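Local coordinates for 450aa long hypothetical fmu protein (Pyrococcus horikoshii, PDB 2YXL) that probably methylates cytosine in RNA as a member of the RsmB/NOP family, using S-adenosyl-L-methionine, whose pocket is here filled by the analogue sinefungin, at residues V263-A268 with T275-L280; S188-T193 with K305-K310; S248-I253 with K417-P422. One frame throughout, in Å; residues are numbered along the deposited sequence.

Contact 1: V263-A268 with T275-L280; sequences VVDLAA and THLAEL. With SFG (sinefungin), chain B.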
ATOM      1  N   VAL A 263       1.620   1.890  26.314  1.00 37.01           N
ATOM      2  CA  VAL A 263       0.943   1.420  25.111  1.00 36.85           C
ATOM      3  C   VAL A 263       1.809   0.414  24.356  1.00 36.85           C
ATOM      4  O   VAL A 263       3.039   0.498  24.376  1.00 36.70           O
ATOM      5  CB  VAL A 263       0.548   2.618  24.189  1.00 36.86           C
ATOM      6  CG1 VAL A 263      -0.026   2.145  22.854  1.00 36.31           C
ATOM      7  CG2 VAL A 263      -0.450   3.525  24.898  1.00 36.70           C
ATOM      8  N   VAL A 264       1.156  -0.545  23.704  1.00 36.96           N
ATOM      9  CA  VAL A 264       1.846  -1.520  22.862  1.00 37.20           C
ATOM     10  C   VAL A 264       1.347  -1.441  21.417  1.00 37.32           C
ATOM     11  O   VAL A 264       0.142  -1.437  21.167  1.00 37.31           O
ATOM     12  CB  VAL A 264       1.680  -2.963  23.403  1.00 37.13           C
ATOM     13  CG1 VAL A 264       2.277  -3.980  22.437  1.00 37.29           C
ATOM     14  CG2 VAL A 264       2.324  -3.096  24.775  1.00 37.15           C
ATOM     15  N   ASP A 265       2.290  -1.349  20.480  1.00 37.56           N
ATOM     16  CA  ASP A 265       2.001  -1.484  19.054  1.00 37.67           C
ATOM     17  C   ASP A 265       2.594  -2.818  18.617  1.00 37.80           C
ATOM     18  O   ASP A 265       3.803  -2.935  18.408  1.00 37.81           O
ATOM     19  CB  ASP A 265       2.609  -0.321  18.261  1.00 37.61           C
ATOM     20  CG  ASP A 265       2.064  -0.218  16.835  1.00 37.59           C
ATOM     21  OD1 ASP A 265       1.778  -1.260  16.200  1.00 37.23           O
ATOM     22  OD2 ASP A 265       1.933   0.921  16.341  1.00 37.84           O
ATOM     23  N   LEU A 266       1.730  -3.820  18.488  1.00 38.09           N
ATOM     24  CA  LEU A 266       2.163  -5.215  18.366  1.00 38.44           C
ATOM     25  C   LEU A 266       2.769  -5.561  17.002  1.00 38.53           C
ATOM     26  O   LEU A 266       3.605  -6.459  16.902  1.00 38.51           O
ATOM     27  CB  LEU A 266       1.004  -6.153  18.716  1.00 38.32           C
ATOM     28  CG  LEU A 266       1.301  -7.489  19.399  1.00 38.88           C
ATOM     29  CD1 LEU A 266       2.250  -7.352  20.595  1.00 38.99           C
ATOM     30  CD2 LEU A 266      -0.000  -8.144  19.824  1.00 38.73           C
ATOM     31  N   ALA A 267       2.342  -4.847  15.963  1.00 38.76           N
ATOM     32  CA  ALA A 267       2.969  -4.910  14.641  1.00 38.96           C
ATOM     33  C   ALA A 267       3.126  -3.471  14.150  1.00 39.22           C
ATOM     34  O   ALA A 267       2.175  -2.865  13.650  1.00 39.29           O
ATOM     35  CB  ALA A 267       2.127  -5.733  13.683  1.00 38.81           C
ATOM     36  N   ALA A 268       4.337  -2.936  14.300  1.00 39.49           N
ATOM     37  CA  ALA A 268       4.553  -1.484  14.317  1.00 39.66           C
ATOM     38  C   ALA A 268       5.195  -0.857  13.080  1.00 39.80           C
ATOM     39  O   ALA A 268       4.801   0.236  12.675  1.00 39.76           O
ATOM     40  CB  ALA A 268       5.333  -1.092  15.568  1.00 39.64           C
ATOM     41  N   THR A 275       4.022   6.168  15.522  1.00 40.28           N
ATOM     42  CA  THR A 275       4.447   7.564  15.569  1.00 40.40           C
ATOM     43  C   THR A 275       3.255   8.506  15.820  1.00 40.27           C
ATOM     44  O   THR A 275       3.415   9.578  16.408  1.00 40.30           O
ATOM     45  CB  THR A 275       5.263   7.965  14.305  1.00 40.49           C
ATOM     46  OG1 THR A 275       6.077   9.106  14.596  1.00 41.33           O
ATOM     47  CG2 THR A 275       4.362   8.269  13.114  1.00 40.25           C
ATOM     48  N   HIS A 276       2.067   8.084  15.389  1.00 40.12           N
ATOM     49  CA  HIS A 276       0.822   8.816  15.628  1.00 39.91           C
ATOM     50  C   HIS A 276       0.358   8.665  17.083  1.00 39.81           C
ATOM     51  O   HIS A 276      -0.133   9.620  17.685  1.00 39.69           O
ATOM     52  CB  HIS A 276      -0.260   8.329  14.657  1.00 39.94           C
ATOM     53  CG  HIS A 276      -1.459   9.224  14.563  1.00 40.16           C
ATOM     54  ND1 HIS A 276      -1.456  10.533  14.998  1.00 40.95           N
ATOM     55  CD2 HIS A 276      -2.691   9.005  14.044  1.00 40.21           C
ATOM     56  CE1 HIS A 276      -2.643  11.072  14.774  1.00 40.97           C
ATOM     57  NE2 HIS A 276      -3.409  10.166  14.193  1.00 40.72           N
ATOM     58  N   LEU A 277       0.526   7.464  17.640  1.00 39.79           N
ATOM     59  CA  LEU A 277       0.181   7.195  19.039  1.00 39.61           C
ATOM     60  C   LEU A 277       0.970   8.105  19.978  1.00 39.58           C
ATOM     61  O   LEU A 277       0.427   8.609  20.963  1.00 39.66           O
ATOM     62  CB  LEU A 277       0.432   5.725  19.397  1.00 39.67           C
ATOM     63  CG  LEU A 277      -0.384   4.604  18.740  1.00 39.53           C
ATOM     64  CD1 LEU A 277       0.298   3.262  18.969  1.00 39.64           C
ATOM     65  CD2 LEU A 277      -1.823   4.558  19.241  1.00 39.26           C
ATOM     66  N   ALA A 278       2.245   8.318  19.652  1.00 39.42           N
ATOM     67  CA  ALA A 278       3.124   9.203  20.419  1.00 39.27           C
ATOM     68  C   ALA A 278       2.671  10.669  20.402  1.00 39.12           C
ATOM     69  O   ALA A 278       2.834  11.381  21.397  1.00 39.17           O
ATOM     70  CB  ALA A 278       4.550   9.081  19.924  1.00 39.26           C
ATOM     71  N   GLU A 279       2.111  11.110  19.274  1.00 38.96           N
ATOM     72  CA  GLU A 279       1.550  12.459  19.147  1.00 38.82           C
ATOM     73  C   GLU A 279       0.370  12.646  20.091  1.00 38.50           C
ATOM     74  O   GLU A 279       0.267  13.665  20.771  1.00 38.47           O
ATOM     75  CB  GLU A 279       1.079  12.730  17.716  1.00 38.85           C
ATOM     76  CG  GLU A 279       2.178  12.857  16.679  1.00 39.16           C
ATOM     77  CD  GLU A 279       1.668  13.407  15.355  1.00 39.30           C
ATOM     78  OE1 GLU A 279       0.990  14.462  15.355  1.00 40.30           O
ATOM     79  OE2 GLU A 279       1.956  12.793  14.310  1.00 39.20           O
ATOM     80  N   LEU A 280      -0.514  11.651  20.117  1.00 38.22           N
ATOM     81  CA  LEU A 280      -1.704  11.672  20.967  1.00 37.94           C
ATOM     82  C   LEU A 280      -1.367  11.587  22.453  1.00 37.79           C
ATOM     83  O   LEU A 280      -2.105  12.099  23.293  1.00 37.79           O
ATOM     84  CB  LEU A 280      -2.652  10.539  20.575  1.00 37.86           C
ATOM     85  CG  LEU A 280      -3.300  10.656  19.194  1.00 37.62           C
ATOM     86  CD1 LEU A 280      -3.865   9.318  18.764  1.00 36.86           C
ATOM     87  CD2 LEU A 280      -4.381  11.741  19.189  1.00 37.08           C
TER
HETATM   88  N   SFG B5748       1.241  -0.695  11.889  1.00 75.25           N
HETATM   89  CA  SFG B5748       2.235  -0.423  10.836  1.00 75.30           C
HETATM   90  C   SFG B5748       2.182   1.064  10.429  1.00 75.22           C
HETATM   91  O   SFG B5748       3.208   1.554   9.912  1.00 75.22           O
HETATM   92  OXT SFG B5748       1.123   1.688  10.655  1.00 75.15           O
HETATM   93  CB  SFG B5748       1.998  -1.349   9.627  1.00 75.33           C
HETATM   94  CG  SFG B5748       2.236  -2.824  10.001  1.00 75.63           C
HETATM   95  CD  SFG B5748       2.096  -3.776   8.803  1.00 76.08           C
HETATM   96  NE  SFG B5748       0.711  -3.721   8.313  1.00 76.02           N
HETATM   97  C5' SFG B5748       2.391  -5.245   9.181  1.00 77.17           C
HETATM   98  C4' SFG B5748       3.743  -5.464   9.907  1.00 77.98           C
HETATM   99  O4' SFG B5748       3.566  -6.638  10.735  1.00 78.53           O
HETATM  100  C3' SFG B5748       4.918  -5.797   8.969  1.00 78.30           C
HETATM  101  O3' SFG B5748       5.949  -4.817   9.155  1.00 77.81           O
HETATM  102  C2' SFG B5748       5.396  -7.182   9.431  1.00 78.74           C
HETATM  103  O2' SFG B5748       6.827  -7.265   9.434  1.00 78.56           O
HETATM  104  C1' SFG B5748       4.876  -7.222  10.864  1.00 79.37           C
HETATM  105  N9  SFG B5748       4.722  -8.591  11.437  1.00 79.66           N
HETATM  106  C8  SFG B5748       4.188  -9.654  10.832  1.00 79.80           C
HETATM  107  N7  SFG B5748       4.208 -10.699  11.661  1.00 79.87           N
HETATM  108  C5  SFG B5748       4.760 -10.301  12.803  1.00 79.96           C
HETATM  109  C6  SFG B5748       5.045 -10.934  14.010  1.00 79.83           C
HETATM  110  N6  SFG B5748       4.752 -12.220  14.191  1.00 79.71           N
HETATM  111  N1  SFG B5748       5.623 -10.225  14.997  1.00 79.73           N
HETATM  112  C2  SFG B5748       5.921  -8.943  14.829  1.00 79.81           C
HETATM  113  N3  SFG B5748       5.662  -8.312  13.690  1.00 79.86           N
HETATM  114  C4  SFG B5748       5.084  -8.961  12.663  1.00 79.86           C
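Ala267 O accepts a hydrogen bond from the amino N of sinefungin at 2.9 Å, in the strand-loop-helix that opens the Rossmann-like fold of class I methyltransferases. Strand 262-265 runs into the cofactor loop, and helix 272-280 then turns back along the sheet toward strand 286-290, a beta-alpha-beta unit. Ala267 also lays its CB 3.4 Å from the ribose O4' of sinefungin, while Leu266 O comes to 4.0 Å from the adenine C2. Sinefungin is further hydrogen-bonded to the backbone N of Gly271, Gly272, Lys273 and Ala319 and to the carboxylates of Asp291 and Asp337.

Behind the ligand, strand and helix meet without any hydrogen bond, through one leucine. Leu277 sends CD1 from the helix to Val263 and Asp265, which lie two apart on the strand and both start toward the helix, while Val264 points away. CG1 of Val263, anti to its own N (chi1 174°), stands beside the carbonyl carbon and meets Leu277 CD1 at 4.1 Å. The same methyl also touches one carboxylate oxygen of Asp265, the two side chains crossing at a slant with CD1 3.9 Å from OD2.

Contact 2: S188-T193 with K305-K310; sequences SIRVNT and KRMGIK
Asn192 and Met307 pack where strand 186-191 of the ferredoxin-like domain's antiparallel sheet runs out, against the Schellman motif that ends helix 294-306 of the methyltransferase domain. The van der Waals part centres on the terminal methyl of Met307. Its chain bends at the last torsion (chi3 74°), which brings CE against Asn192, 3.8 Å from CB and 3.7 Å from CG. Farther back, the side chain of Asn192 crosses that of Met307 obliquely, its amide end near CB and CG. Arg190, its chain bent at chi3 (76°), reaches the same methyl from another side: Met307 CE lies obliquely to the guanidinium, 3.8 Å from NH2. Cutting Asn192 back to an alanine keeps CB but would probably leave Met307 CE without the amide carbon it rests on and open a gap between the two domains.

The polar end of Arg190 is satisfied outside the two segments: NH2 forms a salt bridge to Glu279 OE2 of helix 272-280 and NH1 is hydrogen-bonded to Gln244 OE1, which together fix the guanidinium's rotation. Backbone geometry makes up the third part: Gly308 takes a positive phi of 75°, and its N gives a weak bond to Lys305 O at 3.3 Å.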
ATOM      1  N   SER A 188      -1.510  10.814   0.318  1.00 41.36           N
ATOM      2  CA  SER A 188      -2.019  11.145   1.637  1.00 40.93           C
ATOM      3  C   SER A 188      -0.885  11.214   2.659  1.00 40.71           C
ATOM      4  O   SER A 188      -0.076  10.292   2.763  1.00 40.74           O
ATOM      5  CB  SER A 188      -3.071  10.121   2.056  1.00 40.79           C
ATOM      6  OG  SER A 188      -3.675  10.489   3.282  1.00 41.31           O
ATOM      7  N   ILE A 189      -0.827  12.318   3.404  1.00 40.55           N
ATOM      8  CA  ILE A 189       0.208  12.532   4.424  1.00 40.48           C
ATOM      9  C   ILE A 189      -0.390  12.996   5.753  1.00 40.58           C
ATOM     10  O   ILE A 189      -1.464  13.599   5.781  1.00 40.57           O
ATOM     11  CB  ILE A 189       1.302  13.552   3.969  1.00 40.53           C
ATOM     12  CG1 ILE A 189       0.686  14.922   3.635  1.00 40.50           C
ATOM     13  CG2 ILE A 189       2.110  13.004   2.791  1.00 40.19           C
ATOM     14  CD1 ILE A 189       1.690  16.062   3.580  1.00 40.40           C
ATOM     15  N   ARG A 190       0.305  12.702   6.851  1.00 40.64           N
ATOM     16  CA  ARG A 190      -0.091  13.197   8.167  1.00 40.59           C
ATOM     17  C   ARG A 190       0.905  14.241   8.656  1.00 40.85           C
ATOM     18  O   ARG A 190       2.116  14.083   8.483  1.00 40.87           O
ATOM     19  CB  ARG A 190      -0.204  12.057   9.183  1.00 40.52           C
ATOM     20  CG  ARG A 190      -1.070  12.406  10.390  1.00 40.28           C
ATOM     21  CD  ARG A 190      -1.021  11.347  11.488  1.00 40.30           C
ATOM     22  NE  ARG A 190       0.218  11.413  12.262  1.00 39.45           N
ATOM     23  CZ  ARG A 190       1.187  10.500  12.227  1.00 39.27           C
ATOM     24  NH1 ARG A 190       1.077   9.414  11.466  1.00 39.15           N
ATOM     25  NH2 ARG A 190       2.269  10.670  12.970  1.00 38.99           N
ATOM     26  N   VAL A 191       0.382  15.306   9.259  1.00 41.05           N
ATOM     27  CA  VAL A 191       1.205  16.361   9.839  1.00 41.27           C
ATOM     28  C   VAL A 191       1.557  16.008  11.285  1.00 41.57           C
ATOM     29  O   VAL A 191       0.675  15.723  12.100  1.00 41.59           O
ATOM     30  CB  VAL A 191       0.496  17.745   9.761  1.00 41.26           C
ATOM     31  CG1 VAL A 191       1.227  18.797  10.592  1.00 41.02           C
ATOM     32  CG2 VAL A 191       0.385  18.202   8.316  1.00 41.10           C
ATOM     33  N   ASN A 192       2.855  16.017  11.584  1.00 41.92           N
ATOM     34  CA  ASN A 192       3.361  15.739  12.924  1.00 42.25           C
ATOM     35  C   ASN A 192       3.138  16.933  13.852  1.00 42.49           C
ATOM     36  O   ASN A 192       3.929  17.881  13.862  1.00 42.52           O
ATOM     37  CB  ASN A 192       4.849  15.357  12.850  1.00 42.25           C
ATOM     38  CG  ASN A 192       5.444  14.982  14.207  1.00 42.40           C
ATOM     39  OD1 ASN A 192       6.663  14.972  14.369  1.00 42.57           O
ATOM     40  ND2 ASN A 192       4.593  14.665  15.174  1.00 42.40           N
ATOM     41  N   THR A 193       2.057  16.869  14.630  1.00 42.83           N
ATOM     42  CA  THR A 193       1.665  17.951  15.543  1.00 43.22           C
ATOM     43  C   THR A 193       2.713  18.222  16.619  1.00 43.46           C
ATOM     44  O   THR A 193       2.762  19.307  17.195  1.00 43.54           O
ATOM     45  CB  THR A 193       0.316  17.662  16.234  1.00 43.22           C
ATOM     46  OG1 THR A 193       0.374  16.390  16.894  1.00 43.51           O
ATOM     47  CG2 THR A 193      -0.819  17.664  15.221  1.00 43.01           C
ATOM     48  N   LYS A 305      13.246   9.379  15.677  1.00 29.77           N
ATOM     49  CA  LYS A 305      14.180  10.438  16.077  1.00 29.76           C
ATOM     50  C   LYS A 305      14.037  11.714  15.239  1.00 29.68           C
ATOM     51  O   LYS A 305      14.185  12.823  15.758  1.00 29.70           O
ATOM     52  CB  LYS A 305      15.633   9.927  16.122  1.00 29.79           C
ATOM     53  CG  LYS A 305      16.209   9.391  14.804  1.00 29.92           C
ATOM     54  CD  LYS A 305      17.049  10.434  14.057  1.00 30.05           C
ATOM     55  CE  LYS A 305      18.362  10.756  14.777  1.00 29.96           C
ATOM     56  NZ  LYS A 305      19.293   9.594  14.841  1.00 30.00           N
ATOM     57  N   ARG A 306      13.737  11.543  13.952  1.00 29.57           N
ATOM     58  CA  ARG A 306      13.541  12.661  13.028  1.00 29.46           C
ATOM     59  C   ARG A 306      12.269  13.444  13.363  1.00 29.37           C
ATOM     60  O   ARG A 306      12.223  14.665  13.201  1.00 29.36           O
ATOM     61  CB  ARG A 306      13.523  12.145  11.582  1.00 29.49           C
ATOM     62  CG  ARG A 306      13.144  13.160  10.505  1.00 29.59           C
ATOM     63  CD  ARG A 306      13.926  12.952   9.204  1.00 29.79           C
ATOM     64  NE  ARG A 306      14.217  11.547   8.910  1.00 29.85           N
ATOM     65  CZ  ARG A 306      13.434  10.735   8.201  1.00 29.95           C
ATOM     66  NH1 ARG A 306      12.286  11.172   7.700  1.00 30.02           N
ATOM     67  NH2 ARG A 306      13.802   9.477   7.998  1.00 29.99           N
ATOM     68  N   MET A 307      11.253  12.732  13.848  1.00 29.27           N
ATOM     69  CA  MET A 307       9.978  13.338  14.234  1.00 29.14           C
ATOM     70  C   MET A 307       9.949  13.774  15.704  1.00 29.05           C
ATOM     71  O   MET A 307       8.921  14.244  16.202  1.00 29.04           O
ATOM     72  CB  MET A 307       8.817  12.388  13.926  1.00 29.14           C
ATOM     73  CG  MET A 307       8.602  12.143  12.437  1.00 29.11           C
ATOM     74  SD  MET A 307       7.393  10.854  12.086  1.00 29.21           S
ATOM     75  CE  MET A 307       5.859  11.698  12.472  1.00 29.42           C
ATOM     76  N   GLY A 308      11.082  13.619  16.390  1.00 28.93           N
ATOM     77  CA  GLY A 308      11.229  14.073  17.772  1.00 28.68           C
ATOM     78  C   GLY A 308      10.548  13.211  18.820  1.00 28.51           C
ATOM     79  O   GLY A 308      10.353  13.650  19.957  1.00 28.51           O
ATOM     80  N   ILE A 309      10.183  11.988  18.441  1.00 28.32           N
ATOM     81  CA  ILE A 309       9.608  11.019  19.374  1.00 28.13           C
ATOM     82  C   ILE A 309      10.714  10.488  20.292  1.00 27.90           C
ATOM     83  O   ILE A 309      11.834  10.236  19.843  1.00 27.88           O
ATOM     84  CB  ILE A 309       8.935   9.825  18.638  1.00 28.23           C
ATOM     85  CG1 ILE A 309       8.111  10.289  17.417  1.00 28.23           C
ATOM     86  CG2 ILE A 309       8.124   8.967  19.613  1.00 28.20           C
ATOM     87  CD1 ILE A 309       6.892  11.153  17.726  1.00 28.60           C
ATOM     88  N   LYS A 310      10.390  10.322  21.573  1.00 27.60           N
ATOM     89  CA  LYS A 310      11.377   9.892  22.567  1.00 27.30           C
ATOM     90  C   LYS A 310      10.866   8.843  23.566  1.00 27.00           C
ATOM     91  O   LYS A 310      11.591   8.448  24.483  1.00 26.98           O
ATOM     92  CB  LYS A 310      11.959  11.110  23.303  1.00 27.33           C
ATOM     93  CG  LYS A 310      10.929  12.029  23.947  1.00 27.32           C
ATOM     94  CD  LYS A 310      11.597  13.245  24.568  1.00 27.37           C
ATOM     95  CE  LYS A 310      10.584  14.148  25.252  1.00 27.51           C
ATOM     96  NZ  LYS A 310      11.245  15.298  25.929  1.00 27.28           N
TER

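Contact 3: S248-I253 with K417-P422; sequences SAVASI and KSPYDP
Val250 alone carries the helix side of this contact, fitting both of its methyls against Pro419 and Tyr420 on the loop that leads into strand 421-422. CG1 meets the CD corner of the Pro419 ring at 3.6 Å. CG2 goes to the tyrosine, 3.8 Å from CE1 and 3.7 Å from OH, and approaches the ring obliquely; it also comes within 3.9 Å of Pro419 CG. With CG1 anti to the backbone N (chi1 169°), the two methyls straddle the join, CG1 nearer the proline and CG2 nearer the tyrosine, each also touching the other residue. No hydrogen bond joins the segments.

The two loop residues brace each other. Pro419 follows a cis peptide bond, and its CG sits 3.8 Å above one face of the Tyr420 ring, shifted toward the rim. Tyr420 is fixed further by its hydroxyl, hydrogen-bonded to Glu246 OE2 at the start of the valine's own helix, and by an edge-to-face pairing with His436. A polar bond to helix 246-255 thus accompanies the apolar contact with it.

In the next layer, Asp421 fastens the loop through a salt bridge to Arg435 and a backbone bond to Arg430, which pairs the short strand with 429-431. On the helix side, Val250 and Ala251 rest on Tyr443 of strand 441-447, and Ser252 packs against His276 and Leu277 of helix 272-280. The contact is structural packing, the side chain of Val250 being about 12 Å from the bound sinefungin. It joins the helix preceding the first parallel strand to the C-terminal antiparallel part of the sheet, where 441-447 runs against 383-389, as the last strand does in the Rossmann-like fold of class I methyltransferases.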
ATOM      1  N   SER A 248      -5.773   4.882   8.252  1.00 37.72           N
ATOM      2  CA  SER A 248      -4.734   4.529   9.213  1.00 37.99           C
ATOM      3  C   SER A 248      -4.598   5.545  10.346  1.00 38.15           C
ATOM      4  O   SER A 248      -4.315   5.173  11.485  1.00 38.37           O
ATOM      5  CB  SER A 248      -3.396   4.351   8.504  1.00 37.99           C
ATOM      6  OG  SER A 248      -3.433   3.239   7.625  1.00 38.28           O
ATOM      7  N   ALA A 249      -4.803   6.822  10.029  1.00 38.29           N
ATOM      8  CA  ALA A 249      -4.752   7.892  11.029  1.00 38.34           C
ATOM      9  C   ALA A 249      -5.906   7.808  12.028  1.00 38.42           C
ATOM     10  O   ALA A 249      -5.730   8.109  13.210  1.00 38.46           O
ATOM     11  CB  ALA A 249      -4.746   9.244  10.356  1.00 38.35           C
ATOM     12  N   VAL A 250      -7.081   7.409  11.540  1.00 38.44           N
ATOM     13  CA  VAL A 250      -8.277   7.235  12.368  1.00 38.38           C
ATOM     14  C   VAL A 250      -8.063   6.154  13.437  1.00 38.41           C
ATOM     15  O   VAL A 250      -8.493   6.312  14.584  1.00 38.47           O
ATOM     16  CB  VAL A 250      -9.522   6.904  11.493  1.00 38.44           C
ATOM     17  CG1 VAL A 250     -10.707   6.447  12.348  1.00 38.25           C
ATOM     18  CG2 VAL A 250      -9.912   8.105  10.638  1.00 38.24           C
ATOM     19  N   ALA A 251      -7.385   5.073  13.053  1.00 38.40           N
ATOM     20  CA  ALA A 251      -7.081   3.960  13.956  1.00 38.49           C
ATOM     21  C   ALA A 251      -6.529   4.425  15.303  1.00 38.59           C
ATOM     22  O   ALA A 251      -7.120   4.135  16.345  1.00 38.75           O
ATOM     23  CB  ALA A 251      -6.125   2.971  13.291  1.00 38.35           C
ATOM     24  N   SER A 252      -5.420   5.165  15.279  1.00 38.66           N
ATOM     25  CA  SER A 252      -4.794   5.666  16.507  1.00 38.75           C
ATOM     26  C   SER A 252      -5.713   6.577  17.316  1.00 38.87           C
ATOM     27  O   SER A 252      -5.708   6.527  18.545  1.00 38.89           O
ATOM     28  CB  SER A 252      -3.480   6.387  16.205  1.00 38.67           C
ATOM     29  OG  SER A 252      -2.493   5.479  15.749  1.00 39.01           O
ATOM     30  N   ILE A 253      -6.497   7.406  16.627  1.00 39.00           N
ATOM     31  CA  ILE A 253      -7.426   8.324  17.292  1.00 39.15           C
ATOM     32  C   ILE A 253      -8.537   7.551  18.011  1.00 39.07           C
ATOM     33  O   ILE A 253      -8.936   7.915  19.115  1.00 38.87           O
ATOM     34  CB  ILE A 253      -8.005   9.384  16.303  1.00 39.18           C
ATOM     35  CG1 ILE A 253      -6.897  10.332  15.837  1.00 39.45           C
ATOM     36  CG2 ILE A 253      -9.142  10.194  16.946  1.00 39.11           C
ATOM     37  CD1 ILE A 253      -7.151  10.988  14.486  1.00 39.67           C
ATOM     38  N   LYS A 417     -18.767   4.289  15.562  1.00 37.40           N
ATOM     39  CA  LYS A 417     -19.561   4.930  14.508  1.00 37.40           C
ATOM     40  C   LYS A 417     -18.740   5.884  13.632  1.00 37.05           C
ATOM     41  O   LYS A 417     -18.776   5.784  12.406  1.00 37.33           O
ATOM     42  CB  LYS A 417     -20.793   5.635  15.088  1.00 37.55           C
ATOM     43  CG  LYS A 417     -22.073   5.461  14.253  1.00 38.44           C
ATOM     44  CD  LYS A 417     -22.304   6.580  13.219  1.00 39.43           C
ATOM     45  CE  LYS A 417     -21.753   6.250  11.826  1.00 40.08           C
ATOM     46  NZ  LYS A 417     -22.366   5.048  11.180  1.00 40.59           N
ATOM     47  N   SER A 418     -17.995   6.792  14.255  1.00 36.51           N
ATOM     48  CA  SER A 418     -17.231   7.790  13.504  1.00 36.06           C
ATOM     49  C   SER A 418     -15.846   7.308  13.080  1.00 35.73           C
ATOM     50  O   SER A 418     -15.182   6.604  13.835  1.00 35.80           O
ATOM     51  CB  SER A 418     -17.112   9.086  14.300  1.00 35.92           C
ATOM     52  OG  SER A 418     -18.325   9.805  14.239  1.00 36.17           O
ATOM     53  N   PRO A 419     -15.392   7.716  11.878  1.00 35.37           N
ATOM     54  CA  PRO A 419     -16.122   8.520  10.902  1.00 35.04           C
ATOM     55  C   PRO A 419     -16.681   7.721   9.719  1.00 34.81           C
ATOM     56  O   PRO A 419     -17.271   8.302   8.806  1.00 34.72           O
ATOM     57  CB  PRO A 419     -15.042   9.487  10.412  1.00 35.09           C
ATOM     58  CG  PRO A 419     -13.716   8.712  10.590  1.00 35.06           C
ATOM     59  CD  PRO A 419     -14.010   7.483  11.428  1.00 35.24           C
ATOM     60  N   TYR A 420     -16.501   6.404   9.736  1.00 34.56           N
ATOM     61  CA  TYR A 420     -16.862   5.578   8.588  1.00 34.38           C
ATOM     62  C   TYR A 420     -18.164   4.800   8.786  1.00 34.36           C
ATOM     63  O   TYR A 420     -19.071   5.264   9.475  1.00 34.52           O
ATOM     64  CB  TYR A 420     -15.699   4.656   8.193  1.00 34.02           C
ATOM     65  CG  TYR A 420     -14.403   5.387   7.904  1.00 33.88           C
ATOM     66  CD1 TYR A 420     -13.299   5.244   8.746  1.00 33.85           C
ATOM     67  CD2 TYR A 420     -14.280   6.230   6.793  1.00 33.30           C
ATOM     68  CE1 TYR A 420     -12.101   5.912   8.488  1.00 33.57           C
ATOM     69  CE2 TYR A 420     -13.090   6.904   6.527  1.00 33.09           C
ATOM     70  CZ  TYR A 420     -12.004   6.739   7.378  1.00 33.55           C
ATOM     71  OH  TYR A 420     -10.822   7.398   7.126  1.00 33.33           O
ATOM     72  N   ASP A 421     -18.249   3.623   8.173  1.00 34.46           N
ATOM     73  CA  ASP A 421     -19.488   2.852   8.127  1.00 34.50           C
ATOM     74  C   ASP A 421     -19.461   1.610   9.023  1.00 34.45           C
ATOM     75  O   ASP A 421     -18.391   1.196   9.469  1.00 34.39           O
ATOM     76  CB  ASP A 421     -19.800   2.475   6.675  1.00 34.58           C
ATOM     77  CG  ASP A 421     -20.223   3.672   5.838  1.00 34.76           C
ATOM     78  OD1 ASP A 421     -20.301   4.799   6.380  1.00 34.83           O
ATOM     79  OD2 ASP A 421     -20.480   3.484   4.634  1.00 35.14           O
ATOM     80  N   PRO A 422     -20.642   1.023   9.307  1.00 34.47           N
ATOM     81  CA  PRO A 422     -20.678  -0.203  10.100  1.00 34.50           C
ATOM     82  C   PRO A 422     -20.076  -1.382   9.346  1.00 34.58           C
ATOM     83  O   PRO A 422     -20.246  -1.489   8.128  1.00 34.53           O
ATOM     84  CB  PRO A 422     -22.179  -0.445  10.317  1.00 34.47           C
ATOM     85  CG  PRO A 422     -22.845   0.847   9.990  1.00 34.42           C
ATOM     86  CD  PRO A 422     -21.999   1.466   8.935  1.00 34.49           C
TER

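Overall arrangement
From the N terminus, strand residues 188-193 come first and wait for 305-310, so contact 2 closes a loop of 111 residues. Helix residues 248-253 lie within that loop but find their partner only at 417-422, far beyond it; contacts 2 and 3 therefore cross. Contact 1 is the local one, six residues bridged between strand and helix, and falls within both larger loops. Its helix is also the spatial link: through Glu279 it holds contact 2, with a probable hydrogen bond to Thr193, while His276, Leu277 and Leu280 pack on helix 246-255 of contact 3. Ferredoxin-like sheet, cofactor-binding unit and C-terminal strands are thus tied together.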